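Local atomic coordinates of haloacid dehalogenase/epoxide hydrolase family (Corynebacterium glutamicum ATCC 13032, PDB entry 2PR7), a protein that is of uncharacterised function but probably acts as a hydrolase of the haloacid dehalogenase (HAD) superfamily, and binds a calcium ion in the crystal. Residues V38-D43 with A78-A83. Numbering follows the deposited sequence.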
loop_
_atom_site.group_PDB
_atom_site.type_symbol
_atom_site.label_atom_id
_atom_site.label_comp_id
_atom_site.label_asym_id
_atom_site.label_seq_id
_atom_site.Cartn_x
_atom_site.Cartn_y
_atom_site.Cartn_z
ATOM N N VAL A 38 4.738 1.081 -1.582
ATOM C CA VAL A 38 4.219 2.397 -1.945
ATOM C C VAL A 38 2.944 2.673 -1.172
ATOM O O VAL A 38 2.086 1.795 -1.056
ATOM C CB VAL A 38 3.883 2.501 -3.448
ATOM C CG1 VAL A 38 3.447 3.930 -3.791
ATOM C CG2 VAL A 38 5.033 2.144 -4.255
ATOM N N ILE A 39 2.813 3.882 -0.637
ATOM C CA ILE A 39 1.545 4.363 -0.120
ATOM C C ILE A 39 0.912 5.114 -1.272
ATOM O O ILE A 39 1.528 6.026 -1.842
ATOM C CB ILE A 39 1.704 5.304 1.097
ATOM C CG1 ILE A 39 2.245 4.524 2.298
ATOM C CG2 ILE A 39 0.377 5.985 1.420
ATOM C CD1 ILE A 39 2.559 5.328 3.526
ATOM N N LEU A 40 -0.293 4.688 -1.637
ATOM C CA LEU A 40 -1.079 5.338 -2.703
ATOM C C LEU A 40 -2.336 5.811 -2.031
ATOM O O LEU A 40 -3.206 5.009 -1.645
ATOM C CB LEU A 40 -1.419 4.428 -3.873
ATOM C CG LEU A 40 -2.222 5.000 -5.048
ATOM C CD1 LEU A 40 -1.425 6.111 -5.761
ATOM C CD2 LEU A 40 -2.612 3.898 -5.993
ATOM N N SER A 41 -2.440 7.127 -1.875
ATOM C CA SER A 41 -3.517 7.698 -1.107
ATOM C C SER A 41 -4.318 8.730 -1.908
ATOM O O SER A 41 -3.719 9.601 -2.564
ATOM C CB SER A 41 -2.900 8.372 0.113
ATOM O OG SER A 41 -3.833 9.115 0.877
ATOM N N ASN A 42 -5.647 8.692 -1.781
ATOM C CA ASN A 42 -6.494 9.728 -2.339
ATOM C C ASN A 42 -6.539 10.803 -1.252
ATOM O O ASN A 42 -7.258 10.644 -0.276
ATOM C CB ASN A 42 -7.904 9.230 -2.637
ATOM C CG ASN A 42 -8.001 8.469 -3.973
ATOM O OD1 ASN A 42 -7.016 8.290 -4.680
ATOM N ND2 ASN A 42 -9.216 8.025 -4.324
ATOM N N ASP A 43 -5.789 11.879 -1.438
ATOM C CA ASP A 43 -5.546 12.877 -0.396
ATOM C C ASP A 43 -5.120 14.124 -1.172
ATOM O O ASP A 43 -4.486 14.003 -2.220
ATOM C CB ASP A 43 -4.426 12.453 0.549
ATOM C CG ASP A 43 -4.223 13.444 1.707
ATOM O OD1 ASP A 43 -4.825 13.234 2.795
ATOM O OD2 ASP A 43 -3.501 14.447 1.578
ATOM N N ALA A 78 -4.649 4.615 -14.077
ATOM C CA ALA A 78 -3.481 5.519 -14.028
ATOM C C ALA A 78 -2.855 5.720 -12.639
ATOM O O ALA A 78 -1.629 5.866 -12.509
ATOM C CB ALA A 78 -3.818 6.866 -14.683
ATOM N N ALA A 79 -3.691 5.698 -11.603
ATOM C CA ALA A 79 -3.229 5.849 -10.235
ATOM C C ALA A 79 -2.445 4.594 -9.876
ATOM O O ALA A 79 -1.335 4.664 -9.326
ATOM C CB ALA A 79 -4.406 6.047 -9.309
ATOM N N PHE A 80 -3.014 3.422 -10.150
ATOM C CA PHE A 80 -2.277 2.169 -9.868
ATOM C C PHE A 80 -0.989 2.037 -10.662
ATOM O O PHE A 80 0.041 1.599 -10.121
ATOM C CB PHE A 80 -3.183 0.949 -10.069
ATOM C CG PHE A 80 -4.429 0.989 -9.231
ATOM C CD1 PHE A 80 -4.338 1.148 -7.868
ATOM C CD2 PHE A 80 -5.682 0.916 -9.793
ATOM C CE1 PHE A 80 -5.454 1.198 -7.083
ATOM C CE2 PHE A 80 -6.809 0.985 -9.005
ATOM C CZ PHE A 80 -6.682 1.144 -7.649
ATOM N N GLN A 81 -1.051 2.455 -11.930
ATOM C CA GLN A 81 0.097 2.436 -12.828
ATOM C C GLN A 81 1.209 3.312 -12.284
ATOM O O GLN A 81 2.390 2.947 -12.352
ATOM C CB GLN A 81 -0.308 2.911 -14.222
ATOM C CG GLN A 81 0.798 2.775 -15.270
ATOM C CD GLN A 81 1.152 1.344 -15.557
ATOM O OE1 GLN A 81 2.202 0.867 -15.144
ATOM N NE2 GLN A 81 0.271 0.638 -16.243
ATOM N N ALA A 82 0.849 4.462 -11.722
ATOM C CA ALA A 82 1.850 5.379 -11.177
ATOM C C ALA A 82 2.546 4.728 -9.984
ATOM O O ALA A 82 3.765 4.849 -9.783
ATOM C CB ALA A 82 1.190 6.701 -10.755
ATOM N N ALA A 83 1.751 4.028 -9.165
ATOM C CA ALA A 83 2.298 3.371 -7.983
ATOM C C ALA A 83 3.269 2.249 -8.378
ATOM O O ALA A 83 4.397 2.171 -7.864
ATOM C CB ALA A 83 1.167 2.818 -7.148
#
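Leu40 carries most of the apolar contact between strand 38-41 and helix 78-83. Its CG lies anti to the backbone N (chi1 -179°), and the branched end reaches the helix. CD2 does most of the touching. Leu40 CD2 packs 4.1 Å from Ala83 CB and also touches Ala79 CB, one helical turn before. Leu40 CD2 meets the Phe80 ring obliquely, 3.7 Å from Phe80 CD1, and the two side chains cross at about a right angle. The CA-CB bond of Phe80 points away from the strand, but the ring comes back to Leu40. Val38 adds one more apolar pair, its CG1 4.2 Å from Ala83 CB.

This is one face of the parallel sheet of a Rossmann-like HAD fold. Helix 77-86 covers strand 36-41; segments 38-41 and 78-83 run roughly antiparallel, at 159°. Ile6 of strand 4-7 touches both Leu40 and Ala83. Ile39 points to the other face, towards helix 50-57.

Methyl groups also meet helix carbonyls. Leu40 CD2 is 3.7 Å from Ala79 O, and Val38 CG2 is 3.7 Å from Ala83 O. Lys74, just before helix 77-86, donates from NZ to Leu40 O, and its backbone O accepts from Asn42 ND2.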